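Local coordinates for protein Dye-decolorizing peroxidase (Irpex lacteus, PDB 7D8M) that probably catalyses peroxide-dependent oxidation of dyes and other substrates with the help of a bound heme b, at residues A[346-349]-A[353-356]; A[229-234]-A[425-430]; A[138-141]-A[146-149]; A[24-29]-A[134-139]; A[291-296]-A[305-310]. One frame throughout, in Å; residues are numbered along the deposited sequence.

Contact 1. Residues A[346-349]-A[353-356]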
# COMPACT_ATOMS: atom_id res chain seq x y z
N ASP A 346 23.89 13.96 -3.85
CA ASP A 346 25.23 13.48 -4.21
C ASP A 346 25.97 12.95 -2.99
O ASP A 346 26.62 11.90 -3.07
CB ASP A 346 26.03 14.60 -4.88
CG ASP A 346 25.49 14.96 -6.26
OD1 ASP A 346 24.62 14.23 -6.76
OD2 ASP A 346 25.93 15.98 -6.83
N TYR A 347 25.87 13.64 -1.85
CA TYR A 347 26.58 13.20 -0.64
C TYR A 347 26.10 11.83 -0.19
O TYR A 347 26.90 10.95 0.13
CB TYR A 347 26.40 14.22 0.50
CG TYR A 347 27.20 13.84 1.73
CD1 TYR A 347 26.67 12.97 2.68
CD2 TYR A 347 28.50 14.31 1.93
CE1 TYR A 347 27.42 12.58 3.80
CE2 TYR A 347 29.24 13.94 3.04
CZ TYR A 347 28.70 13.07 3.97
OH TYR A 347 29.43 12.69 5.08
N GLU A 348 24.78 11.64 -0.15
CA GLU A 348 24.23 10.36 0.28
C GLU A 348 24.70 9.24 -0.64
O GLU A 348 25.11 8.18 -0.17
CB GLU A 348 22.71 10.42 0.30
CG GLU A 348 22.17 11.35 1.37
CD GLU A 348 20.67 11.46 1.29
OE1 GLU A 348 20.20 12.05 0.29
OE2 GLU A 348 19.97 10.94 2.19
N ALA A 349 24.63 9.46 -1.95
CA ALA A 349 25.05 8.44 -2.90
C ALA A 349 26.54 8.14 -2.74
O ALA A 349 26.93 6.97 -2.61
CB ALA A 349 24.73 8.89 -4.32
N THR A 353 25.16 6.34 2.32
CA THR A 353 24.57 6.56 3.63
C THR A 353 23.40 7.53 3.49
O THR A 353 23.53 8.57 2.85
CB THR A 353 25.61 7.12 4.60
OG1 THR A 353 26.67 6.17 4.75
CG2 THR A 353 25.00 7.41 5.94
N THR A 354 22.27 7.19 4.12
CA THR A 354 21.11 8.07 4.14
C THR A 354 21.33 9.19 5.16
O THR A 354 21.71 8.93 6.30
CB THR A 354 19.86 7.27 4.50
OG1 THR A 354 19.52 6.37 3.44
CG2 THR A 354 18.68 8.22 4.76
N THR A 355 21.07 10.43 4.75
CA THR A 355 21.03 11.56 5.68
C THR A 355 19.67 12.25 5.76
O THR A 355 19.44 13.01 6.70
CB THR A 355 22.09 12.62 5.30
OG1 THR A 355 21.72 13.27 4.08
CG2 THR A 355 23.46 11.97 5.12
N ILE A 356 18.75 11.98 4.83
CA ILE A 356 17.46 12.66 4.77
C ILE A 356 16.36 11.61 4.83
O ILE A 356 16.49 10.53 4.25
CB ILE A 356 17.32 13.51 3.49
CG1 ILE A 356 18.48 14.49 3.36
CG2 ILE A 356 15.99 14.26 3.48
CD1 ILE A 356 18.51 15.19 1.99

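Contact 2. Residues A[229-234]-A[425-430]. With HEM (protoporphyrin IX containing Fe), chain B.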
# COMPACT_ATOMS: atom_id res chain seq x y z
N PRO A 229 20.61 4.59 -0.58
CA PRO A 229 22.03 4.31 -0.84
C PRO A 229 22.48 3.02 -0.19
O PRO A 229 23.30 2.30 -0.75
CB PRO A 229 22.76 5.53 -0.26
CG PRO A 229 21.69 6.58 -0.05
CD PRO A 229 20.45 5.80 0.25
N GLU A 230 21.94 2.71 0.99
CA GLU A 230 22.24 1.44 1.63
C GLU A 230 21.83 0.27 0.74
O GLU A 230 22.60 -0.67 0.53
CB GLU A 230 21.53 1.38 2.98
CG GLU A 230 22.14 2.28 4.05
CD GLU A 230 21.65 3.74 3.98
OE1 GLU A 230 20.96 4.14 3.02
OE2 GLU A 230 21.99 4.49 4.91
N PHE A 231 20.62 0.34 0.20
CA PHE A 231 20.12 -0.69 -0.70
C PHE A 231 21.00 -0.81 -1.94
O PHE A 231 21.41 -1.92 -2.32
CB PHE A 231 18.67 -0.36 -1.09
CG PHE A 231 18.15 -1.16 -2.26
CD1 PHE A 231 18.12 -0.61 -3.54
CD2 PHE A 231 17.68 -2.45 -2.08
CE1 PHE A 231 17.64 -1.35 -4.62
CE2 PHE A 231 17.20 -3.19 -3.15
CZ PHE A 231 17.18 -2.64 -4.43
N ASN A 232 21.31 0.32 -2.59
CA ASN A 232 22.16 0.29 -3.78
C ASN A 232 23.53 -0.32 -3.48
O ASN A 232 24.04 -1.11 -4.27
CB ASN A 232 22.32 1.71 -4.34
CG ASN A 232 21.06 2.20 -5.03
OD1 ASN A 232 20.27 1.40 -5.51
ND2 ASN A 232 20.88 3.51 -5.07
N LYS A 233 24.13 0.05 -2.35
CA LYS A 233 25.44 -0.51 -1.98
C LYS A 233 25.35 -2.02 -1.75
O LYS A 233 26.27 -2.77 -2.12
CB LYS A 233 25.96 0.22 -0.73
CG LYS A 233 27.29 -0.31 -0.15
CD LYS A 233 28.43 -0.13 -1.14
CE LYS A 233 29.76 -0.54 -0.52
NZ LYS A 233 30.67 -1.13 -1.56
N TYR A 234 24.25 -2.49 -1.17
CA TYR A 234 24.08 -3.92 -0.92
C TYR A 234 24.05 -4.73 -2.21
O TYR A 234 24.70 -5.78 -2.32
CB TYR A 234 22.81 -4.18 -0.12
CG TYR A 234 22.61 -5.66 0.11
CD1 TYR A 234 23.41 -6.34 1.01
CD2 TYR A 234 21.66 -6.38 -0.61
CE1 TYR A 234 23.25 -7.72 1.21
CE2 TYR A 234 21.50 -7.74 -0.42
CZ TYR A 234 22.30 -8.41 0.49
OH TYR A 234 22.16 -9.77 0.69
N PRO A 425 20.31 -6.41 4.57
CA PRO A 425 20.14 -5.39 5.60
C PRO A 425 18.75 -4.78 5.51
O PRO A 425 18.10 -4.81 4.46
CB PRO A 425 21.22 -4.36 5.26
CG PRO A 425 21.49 -4.56 3.80
CD PRO A 425 21.32 -6.03 3.57
N GLN A 426 18.28 -4.27 6.63
CA GLN A 426 16.98 -3.63 6.64
C GLN A 426 17.08 -2.33 5.84
O GLN A 426 17.81 -1.42 6.21
CB GLN A 426 16.54 -3.39 8.08
CG GLN A 426 15.21 -2.69 8.24
CD GLN A 426 14.67 -2.85 9.64
OE1 GLN A 426 15.28 -2.38 10.61
NE2 GLN A 426 13.53 -3.53 9.77
N VAL A 427 16.38 -2.27 4.70
CA VAL A 427 16.38 -1.07 3.87
C VAL A 427 15.06 -0.31 3.94
O VAL A 427 14.97 0.81 3.41
CB VAL A 427 16.70 -1.41 2.40
CG1 VAL A 427 18.13 -1.93 2.29
CG2 VAL A 427 15.71 -2.43 1.87
N ILE A 428 14.05 -0.89 4.59
CA ILE A 428 12.77 -0.25 4.83
C ILE A 428 12.52 -0.31 6.32
O ILE A 428 12.57 -1.39 6.93
CB ILE A 428 11.64 -0.95 4.05
CG1 ILE A 428 11.82 -0.72 2.55
CG2 ILE A 428 10.27 -0.46 4.52
CD1 ILE A 428 10.91 -1.54 1.71
N ILE A 429 12.27 0.85 6.92
CA ILE A 429 12.09 0.95 8.37
C ILE A 429 10.70 1.52 8.60
O ILE A 429 10.38 2.60 8.08
CB ILE A 429 13.18 1.82 9.02
CG1 ILE A 429 14.53 1.10 8.90
CG2 ILE A 429 12.86 2.07 10.47
CD1 ILE A 429 15.69 1.95 9.28
N SER A 430 9.88 0.79 9.34
CA SER A 430 8.53 1.25 9.65
C SER A 430 8.60 2.38 10.67
O SER A 430 9.13 2.20 11.76
CB SER A 430 7.68 0.11 10.19
OG SER A 430 6.40 0.59 10.58
CHA HEM B . 4.12 -4.44 -5.56
CHB HEM B . 7.65 -1.64 -3.78
CHC HEM B . 5.65 -1.96 0.63
CHD HEM B . 2.42 -5.16 -1.06
C1A HEM B . 5.23 -3.64 -5.48
C2A HEM B . 6.06 -3.20 -6.59
C3A HEM B . 7.03 -2.42 -6.09
C4A HEM B . 6.85 -2.33 -4.66
CMA HEM B . 8.16 -1.71 -6.86
CAA HEM B . 5.82 -3.59 -8.08
CBA HEM B . 4.89 -2.59 -8.74
CGA HEM B . 3.47 -3.12 -8.84
O1A HEM B . 3.30 -4.34 -9.07
O2A HEM B . 2.50 -2.32 -8.73
C1B HEM B . 7.39 -1.46 -2.45
C2B HEM B . 8.13 -0.58 -1.57
C3B HEM B . 7.58 -0.69 -0.34
C4B HEM B . 6.47 -1.61 -0.42
CMB HEM B . 9.36 0.26 -2.02
CAB HEM B . 7.95 0.05 0.97
CBB HEM B . 8.67 1.18 1.01
C1C HEM B . 4.64 -2.91 0.59
C2C HEM B . 3.89 -3.43 1.72
C3C HEM B . 2.99 -4.32 1.24
C4C HEM B . 3.16 -4.39 -0.19
CMC HEM B . 4.12 -2.97 3.18
CAC HEM B . 1.94 -5.18 2.01
CBC HEM B . 2.08 -5.51 3.30
C1D HEM B . 2.52 -5.15 -2.44
C2D HEM B . 1.58 -5.73 -3.39
C3D HEM B . 2.06 -5.53 -4.62
C4D HEM B . 3.31 -4.81 -4.51
CMD HEM B . 0.27 -6.46 -3.06
CAD HEM B . 1.39 -5.99 -5.93
CBD HEM B . 1.87 -7.41 -6.24
CGD HEM B . 1.18 -7.99 -7.46
O1D HEM B . 1.87 -8.66 -8.27
O2D HEM B . -0.05 -7.76 -7.64
NA HEM B . 5.75 -3.09 -4.32
NB HEM B . 6.38 -2.07 -1.72
NC HEM B . 4.18 -3.53 -0.55
ND HEM B . 3.56 -4.58 -3.15
FE HEM B . 5.07 -3.44 -2.39

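Contact 3. Residues A[138-141]-A[146-149]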
# COMPACT_ATOMS: atom_id res chain seq x y z
N ASP A 138 -7.63 25.65 5.43
CA ASP A 138 -9.08 25.79 5.48
C ASP A 138 -9.69 24.87 6.52
O ASP A 138 -10.60 25.27 7.26
CB ASP A 138 -9.67 25.52 4.09
CG ASP A 138 -11.18 25.53 4.10
OD1 ASP A 138 -11.76 26.52 4.59
OD2 ASP A 138 -11.80 24.55 3.60
N LEU A 139 -9.22 23.62 6.58
CA LEU A 139 -9.70 22.71 7.61
C LEU A 139 -9.37 23.25 9.00
O LEU A 139 -10.22 23.23 9.90
CB LEU A 139 -9.10 21.30 7.41
CG LEU A 139 -9.59 20.48 6.20
CD1 LEU A 139 -8.71 19.22 5.96
CD2 LEU A 139 -11.04 20.08 6.37
N ASN A 140 -8.15 23.76 9.18
CA ASN A 140 -7.76 24.32 10.47
C ASN A 140 -8.68 25.47 10.87
O ASN A 140 -9.05 25.60 12.04
CB ASN A 140 -6.32 24.80 10.43
CG ASN A 140 -5.33 23.76 10.92
OD1 ASN A 140 -5.68 22.90 11.73
ND2 ASN A 140 -4.09 23.84 10.44
N ALA A 141 -9.05 26.31 9.91
CA ALA A 141 -9.87 27.48 10.20
C ALA A 141 -11.28 27.06 10.63
O ALA A 141 -11.83 27.62 11.58
CB ALA A 141 -9.94 28.41 8.99
N ALA A 146 -11.68 22.53 17.80
CA ALA A 146 -12.39 21.26 17.87
C ALA A 146 -11.49 20.08 17.51
O ALA A 146 -11.85 18.93 17.80
CB ALA A 146 -13.61 21.29 16.96
N TRP A 147 -10.34 20.32 16.90
CA TRP A 147 -9.40 19.24 16.61
C TRP A 147 -7.98 19.71 16.88
O TRP A 147 -7.72 20.90 17.10
CB TRP A 147 -9.54 18.75 15.16
CG TRP A 147 -8.89 19.62 14.11
CD1 TRP A 147 -8.46 20.92 14.24
CD2 TRP A 147 -8.60 19.25 12.75
NE1 TRP A 147 -7.91 21.36 13.06
CE2 TRP A 147 -7.99 20.36 12.13
CE3 TRP A 147 -8.78 18.07 12.01
CZ2 TRP A 147 -7.56 20.32 10.80
CZ3 TRP A 147 -8.37 18.05 10.69
CH2 TRP A 147 -7.76 19.16 10.10
N THR A 148 -7.05 18.77 16.83
CA THR A 148 -5.62 19.05 16.82
C THR A 148 -5.00 18.22 15.71
O THR A 148 -5.25 17.02 15.63
CB THR A 148 -4.97 18.71 18.17
OG1 THR A 148 -5.59 19.46 19.21
CG2 THR A 148 -3.47 19.02 18.14
N ILE A 149 -4.23 18.86 14.84
CA ILE A 149 -3.43 18.10 13.89
C ILE A 149 -2.22 17.57 14.65
O ILE A 149 -1.44 18.34 15.21
CB ILE A 149 -3.00 18.96 12.69
CG1 ILE A 149 -4.22 19.29 11.83
CG2 ILE A 149 -1.91 18.23 11.87
CD1 ILE A 149 -4.00 20.41 10.81
O HOH W 1 -7.32 24.29 14.19

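Contact 4. Residues A[24-29]-A[134-139]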
# COMPACT_ATOMS: atom_id res chain seq x y z
N LYS A 24 0.86 15.49 -5.74
CA LYS A 24 1.15 15.85 -4.35
C LYS A 24 0.03 15.33 -3.46
O LYS A 24 -1.15 15.57 -3.73
CB LYS A 24 1.27 17.37 -4.17
CG LYS A 24 2.07 18.10 -5.26
CD LYS A 24 3.59 17.87 -5.10
CE LYS A 24 4.37 18.38 -6.32
NZ LYS A 24 5.84 18.12 -6.21
N GLU A 25 0.39 14.62 -2.38
CA GLU A 25 -0.61 14.07 -1.47
C GLU A 25 -0.22 14.42 -0.04
O GLU A 25 0.86 14.05 0.42
CB GLU A 25 -0.77 12.55 -1.64
CG GLU A 25 -2.04 12.04 -0.96
CD GLU A 25 -2.24 10.54 -1.04
OE1 GLU A 25 -1.38 9.82 -1.62
OE2 GLU A 25 -3.27 10.07 -0.51
N LYS A 26 -1.11 15.13 0.66
CA LYS A 26 -0.91 15.52 2.05
C LYS A 26 -1.75 14.63 2.95
O LYS A 26 -2.93 14.41 2.68
CB LYS A 26 -1.30 16.99 2.24
CG LYS A 26 -0.99 17.59 3.60
CD LYS A 26 -1.28 19.10 3.57
CE LYS A 26 -0.30 19.94 4.33
NZ LYS A 26 1.13 19.69 4.10
N PHE A 27 -1.15 14.14 4.03
CA PHE A 27 -1.83 13.32 5.02
C PHE A 27 -1.95 14.13 6.30
O PHE A 27 -0.93 14.48 6.90
CB PHE A 27 -1.07 12.01 5.29
CG PHE A 27 -1.01 11.09 4.11
CD1 PHE A 27 -0.05 11.27 3.13
CD2 PHE A 27 -1.93 10.06 3.97
CE1 PHE A 27 0.02 10.42 2.03
CE2 PHE A 27 -1.88 9.21 2.88
CZ PHE A 27 -0.91 9.39 1.91
N VAL A 28 -3.19 14.44 6.70
CA VAL A 28 -3.43 15.25 7.90
C VAL A 28 -4.02 14.34 8.96
O VAL A 28 -5.20 13.99 8.92
CB VAL A 28 -4.36 16.44 7.61
CG1 VAL A 28 -4.53 17.28 8.88
CG2 VAL A 28 -3.78 17.30 6.49
N PHE A 29 -3.19 13.96 9.94
CA PHE A 29 -3.63 13.10 11.04
C PHE A 29 -4.05 13.98 12.22
O PHE A 29 -3.36 14.94 12.57
CB PHE A 29 -2.52 12.13 11.46
CG PHE A 29 -2.07 11.19 10.34
CD1 PHE A 29 -2.72 9.99 10.11
CD2 PHE A 29 -1.00 11.53 9.53
CE1 PHE A 29 -2.31 9.12 9.09
CE2 PHE A 29 -0.58 10.67 8.51
CZ PHE A 29 -1.23 9.47 8.29
N GLN A 134 -3.33 24.92 1.34
CA GLN A 134 -4.55 25.72 1.38
C GLN A 134 -5.71 24.94 1.99
O GLN A 134 -6.39 25.41 2.91
CB GLN A 134 -4.90 26.16 -0.04
CG GLN A 134 -5.38 27.59 -0.20
CD GLN A 134 -5.02 28.13 -1.57
OE1 GLN A 134 -5.31 27.51 -2.60
NE2 GLN A 134 -4.36 29.29 -1.59
N TYR A 135 -5.96 23.74 1.46
CA TYR A 135 -7.02 22.89 1.99
C TYR A 135 -6.79 22.55 3.45
O TYR A 135 -7.73 22.50 4.25
CB TYR A 135 -7.14 21.62 1.15
CG TYR A 135 -8.05 21.77 -0.04
CD1 TYR A 135 -7.72 22.63 -1.09
CD2 TYR A 135 -9.26 21.08 -0.12
CE1 TYR A 135 -8.55 22.78 -2.19
CE2 TYR A 135 -10.10 21.23 -1.22
CZ TYR A 135 -9.74 22.07 -2.25
OH TYR A 135 -10.56 22.22 -3.34
N ARG A 136 -5.53 22.30 3.83
CA ARG A 136 -5.21 22.09 5.24
C ARG A 136 -5.54 23.33 6.07
O ARG A 136 -6.18 23.23 7.12
CB ARG A 136 -3.74 21.73 5.39
CG ARG A 136 -3.33 21.25 6.78
CD ARG A 136 -2.58 22.29 7.61
NE ARG A 136 -1.83 23.28 6.84
CZ ARG A 136 -0.54 23.21 6.55
NH1 ARG A 136 0.17 22.15 6.93
NH2 ARG A 136 0.04 24.18 5.87
N ASP A 137 -5.09 24.50 5.61
CA ASP A 137 -5.37 25.73 6.34
C ASP A 137 -6.87 25.95 6.49
O ASP A 137 -7.35 26.37 7.55
CB ASP A 137 -4.74 26.94 5.64
CG ASP A 137 -3.22 26.97 5.75
OD1 ASP A 137 -2.63 26.21 6.55
OD2 ASP A 137 -2.60 27.77 5.02
N ASP A 138 -7.63 25.65 5.43
CA ASP A 138 -9.08 25.79 5.48
C ASP A 138 -9.69 24.87 6.52
O ASP A 138 -10.60 25.27 7.26
CB ASP A 138 -9.67 25.52 4.09
CG ASP A 138 -11.18 25.53 4.10
OD1 ASP A 138 -11.76 26.52 4.59
OD2 ASP A 138 -11.80 24.55 3.60
N LEU A 139 -9.22 23.62 6.58
CA LEU A 139 -9.70 22.71 7.61
C LEU A 139 -9.37 23.25 9.00
O LEU A 139 -10.22 23.23 9.90
CB LEU A 139 -9.10 21.30 7.41
CG LEU A 139 -9.59 20.48 6.20
CD1 LEU A 139 -8.71 19.22 5.96
CD2 LEU A 139 -11.04 20.08 6.37

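Contact 5. Residues A[291-296]-A[305-310]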
# COMPACT_ATOMS: atom_id res chain seq x y z
N PHE A 291 1.19 -12.23 -16.55
CA PHE A 291 2.03 -13.35 -16.13
C PHE A 291 1.42 -13.97 -14.88
O PHE A 291 0.68 -13.32 -14.14
CB PHE A 291 3.47 -12.91 -15.86
CG PHE A 291 3.61 -11.92 -14.72
CD1 PHE A 291 3.90 -12.35 -13.44
CD2 PHE A 291 3.46 -10.55 -14.95
CE1 PHE A 291 4.03 -11.44 -12.39
CE2 PHE A 291 3.59 -9.63 -13.92
CZ PHE A 291 3.88 -10.07 -12.64
N ASN A 292 1.76 -15.25 -14.66
CA ASN A 292 1.28 -15.94 -13.47
C ASN A 292 2.31 -16.93 -12.93
O ASN A 292 1.96 -17.81 -12.13
CB ASN A 292 -0.06 -16.66 -13.75
CG ASN A 292 0.05 -17.72 -14.83
OD1 ASN A 292 1.14 -18.15 -15.21
ND2 ASN A 292 -1.09 -18.16 -15.33
N TYR A 293 3.57 -16.80 -13.37
CA TYR A 293 4.71 -17.61 -12.97
C TYR A 293 4.71 -19.00 -13.60
O TYR A 293 5.69 -19.73 -13.45
CB TYR A 293 4.82 -17.71 -11.45
CG TYR A 293 4.86 -16.33 -10.81
CD1 TYR A 293 5.92 -15.47 -11.07
CD2 TYR A 293 3.83 -15.88 -9.99
CE1 TYR A 293 5.96 -14.19 -10.52
CE2 TYR A 293 3.86 -14.60 -9.43
CZ TYR A 293 4.94 -13.77 -9.70
OH TYR A 293 5.00 -12.50 -9.16
N SER A 294 3.64 -19.37 -14.32
CA SER A 294 3.65 -20.65 -15.04
C SER A 294 4.35 -20.50 -16.39
O SER A 294 4.34 -19.42 -17.00
CB SER A 294 2.22 -21.16 -15.25
OG SER A 294 1.62 -21.53 -14.03
N HIS A 295 4.95 -21.59 -16.85
CA HIS A 295 5.69 -21.62 -18.11
C HIS A 295 5.69 -23.06 -18.63
O HIS A 295 5.82 -23.99 -17.83
CB HIS A 295 7.14 -21.14 -17.96
CG HIS A 295 7.26 -19.70 -17.54
ND1 HIS A 295 7.16 -18.65 -18.43
CD2 HIS A 295 7.46 -19.14 -16.32
CE1 HIS A 295 7.28 -17.51 -17.78
NE2 HIS A 295 7.48 -17.78 -16.50
N PRO A 296 5.54 -23.26 -19.94
CA PRO A 296 5.70 -24.61 -20.50
C PRO A 296 7.00 -25.24 -20.02
O PRO A 296 8.05 -24.60 -20.02
CB PRO A 296 5.71 -24.37 -22.02
CG PRO A 296 5.94 -22.87 -22.19
CD PRO A 296 5.31 -22.24 -20.98
N THR A 305 13.99 -20.13 -11.65
CA THR A 305 14.91 -19.52 -12.62
C THR A 305 14.33 -18.25 -13.23
O THR A 305 15.09 -17.38 -13.68
CB THR A 305 15.28 -20.52 -13.72
OG1 THR A 305 14.11 -20.90 -14.47
CG2 THR A 305 15.96 -21.75 -13.13
N ARG A 306 13.01 -18.11 -13.28
CA ARG A 306 12.42 -16.88 -13.80
C ARG A 306 12.04 -15.88 -12.70
O ARG A 306 12.11 -14.66 -12.94
CB ARG A 306 11.19 -17.18 -14.66
CG ARG A 306 11.51 -17.47 -16.13
CD ARG A 306 11.79 -18.95 -16.32
NE ARG A 306 11.35 -19.41 -17.64
CZ ARG A 306 11.02 -20.67 -17.92
NH1 ARG A 306 11.08 -21.61 -16.98
NH2 ARG A 306 10.64 -20.99 -19.15
N CYS A 307 11.65 -16.36 -11.51
CA CYS A 307 11.27 -15.50 -10.38
C CYS A 307 11.40 -16.26 -9.07
O CYS A 307 10.77 -17.31 -8.90
CB CYS A 307 9.83 -14.98 -10.51
SG CYS A 307 9.39 -13.73 -9.22
N PRO A 308 12.19 -15.77 -8.12
CA PRO A 308 12.34 -16.49 -6.85
C PRO A 308 10.99 -16.58 -6.15
O PRO A 308 10.15 -15.70 -6.28
CB PRO A 308 13.34 -15.64 -6.06
CG PRO A 308 13.96 -14.71 -7.07
CD PRO A 308 12.94 -14.51 -8.14
N PHE A 309 10.79 -17.68 -5.43
CA PHE A 309 9.56 -17.84 -4.66
C PHE A 309 9.39 -16.73 -3.64
O PHE A 309 8.28 -16.48 -3.18
CB PHE A 309 9.58 -19.20 -3.95
CG PHE A 309 9.50 -20.37 -4.88
CD1 PHE A 309 8.77 -20.30 -6.06
CD2 PHE A 309 10.17 -21.56 -4.59
CE1 PHE A 309 8.69 -21.38 -6.92
CE2 PHE A 309 10.09 -22.64 -5.44
CZ PHE A 309 9.36 -22.55 -6.61
N THR A 310 10.49 -16.05 -3.29
CA THR A 310 10.51 -15.03 -2.26
C THR A 310 10.54 -13.61 -2.82
O THR A 310 10.68 -12.67 -2.03
CB THR A 310 11.74 -15.25 -1.38
OG1 THR A 310 12.89 -15.31 -2.22
CG2 THR A 310 11.61 -16.56 -0.63

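Contact 1. Residues A[346-349]-A[353-356]
Glu348, on the short helix 346-351, reaches across to the loop residues Thr355 and Ile356 and places a carboxylate oxygen where two backbone amides donate to it. The helix and the loop after it form the connection between two neighbouring antiparallel strands, 334-340 and 359-366, of one sheet in the DyP alpha+beta fold. The CG of Glu348 stands anti to its carbonyl carbon (chi1 -67°) and the next torsion is extended, which carries the carboxylate clear of the helix. Its OE2 takes Thr355 N at 2.8 Å, on the anti side and only slightly off the carboxylate plane, while Ile356 N reaches the same oxygen at 3.1 Å from well above that plane. The other oxygen, OE1, is held by a salt bridge to Arg358 and by Thr345 N, so both oxygens are held and the rotation of the group is restrained. Along the Glu348 chain, Thr355 lays its OG1 3.4 Å from CG, and its methyl CG2 reaches obliquely toward the Tyr347 ring. Backbone pairing closes the turn: Thr353 N donates to Glu348 O, in the carbonyl plane, at 3.1 Å and an N-H...O angle of 153°.

Contact 2. Residues A[229-234]-A[425-430]
Tyr234 and Phe231 both project from helix 228-237 with CG opposite the backbone N (chi1 178° and 166°); the first torsion turns a ring face to Pro425, while the second sends the Phe231 ring away from 425-430 and leaves CB, at the root of the side chain, against Val427. At the first site, CD of the proline lies over one face of the phenol, 3.6 Å from the centroid of the Tyr234 ring and 24° off its normal, a CH-pi contact displaced toward the CD1 rim. CD of Pro425 is 3.3 Å from CD1 of Tyr234, a close carbon contact. At the second, Val427 CG1 meets Phe231 CB at 3.8 Å; the ring of Phe231 continues toward Phe168, Met260 and Phe261. A serine in place of Tyr234 would probably leave Pro425 without an aromatic face to pack on and open a gap between the helix and the residues leading into strand 428-438. Ile428, at the start of that strand, is part of the heme pocket, its CD1 3.4 Å from the heme atom CAB. Val427 has a backbone hydrogen bond with Leu227, just before the helix, but none joins 229-234 to 425-430, so between these two segments the fit depends on the shape of carbon surfaces rather than on polar pairing.

Contact 3. Residues A[138-141]-A[146-149]
The indole of Trp147 receives Ile149 CG1 over one face, 3.6 Å above the plane, and Asn140 OD1 at its edge, near the ring plane. A water also sits at the edge, in plane. The arrangement belongs to the ferredoxin-like part of the DyP alpha+beta barrel, where helix 129-143 packs on strand 147-156, the edge strand that follows it. Asn140 OD1 accepts a weak hydrogen bond from Trp147 NE1 at 3.0 Å, bent to 130° at the hydrogen, and the amide stands steeply to the indole, with 75° between their planes. NE1 therefore divides its single N-H between this oxygen and the water, which accepts from it at 3.2 Å and also lies 3.1 Å from Asn140 O. On the helix, Leu139 places CB 3.7 Å from Trp147 CH2, its CG turned anti to the carbonyl carbon (chi1 -70°), and the rest of the chain runs on toward Phe122 and Ile124. Phe143 and Phe30 also meet the indole. The contact is tight at the amide, where the methyl CD1 of Ile149 presses against CG of Asn140 and lies 3.1 Å from Asn140 OD1.

Contact 4. Residues A[24-29]-A[134-139]
Strand 24-32 and helix 129-143 pass with Val28 and Arg136 nearest each other, their CA atoms 7.6 Å apart, as a helix does when laid over the sheet of a ferredoxin-like domain. Arg136, bent at chi2 (-103°) and chi3, folds its chain so that Lys26 CE lies over one face of the guanidinium, 3.4 Å from Arg136 NH1. Val28 CG2 meets the aliphatic part at Arg136 CG, 4.0 Å away, the two side chains crossing at about a right angle. The guanidinium is turned toward its helix neighbour: NE of Arg136 makes a salt bridge to Asp137 OD1 at 3.1 Å, met from above the carboxylate plane. Lys26 NZ and Arg136 NH1 are only 3.9 Å apart, but each has an acidic partner on strand 147-156, Asp152 for Arg136 and both Asp152 and Asp154 for Lys26. The two cations thus lie side by side here, gathered round carboxylates whose negative charge probably balances them, while the methylene groups supply the packing.

Contact 5. Residues A[291-296]-A[305-310]
The loop that leads into helix 312-316, whose His312 is the axial ligand of the heme iron, doubles back here so that Arg306 and Cys307 meet His295 and Tyr293 at the flank of the heme pocket. The guanidinium of Arg306 lies flat on the imidazole of His295, centres 4.3 Å apart and planes at only 11°. NE stands over the centre of the imidazole, and NH2 of Arg306 comes 3.7 Å from His295 CB. The bends at chi2 (89°) and chi3 let the arginine chain run over the ring before the charged end settles, and Asp303 holds NH1 by a salt bridge. His295 NE2 is hydrogen-bonded to Asp271, which probably fixes how the imidazole is turned. A leucine in place of Arg306 would probably leave Asp303 without its salt-bridge partner and His295 without the flat cation over one face. Ahead of the histidine, Asn292 OD1 accepts from Ser294 N at 2.9 Å in an Asx turn that shapes this bend. Tyr293 runs inward, its side chain about 5 Å from the heme and about 4 Å from that of heme-binding Arg319, with Phe291 CD1 over one ring face. Cys307 completes the contact with an oblique sulfur-aromatic approach, its SG 3.7 Å from Tyr293 CE1.

Contacts 3 and 4 form one packing unit, their centres 10 Å apart: both use helix 129-143, and strands 24-32 and 147-156 are neighbours in the same sheet, where Ile149 CG1 meets Val28 CG1 at 3.6 Å. The other three belong to the later part of the chain. Contact 2 joins residues 191 apart, and contacts 5 and 1 are nested, in that order, inside the loop it closes. Contacts 1 and 2, with centres 12 Å apart, touch where Thr354 OG1 meets Glu230 OE1, beside the sheet holding strands 359-366 and 428-438. Contact 5 lies on the opposite side of the chain's centre from contacts 3 and 4, about 50 and 42 Å between centres. Contacts 2 and 5 approach the heme from different parts of the fold.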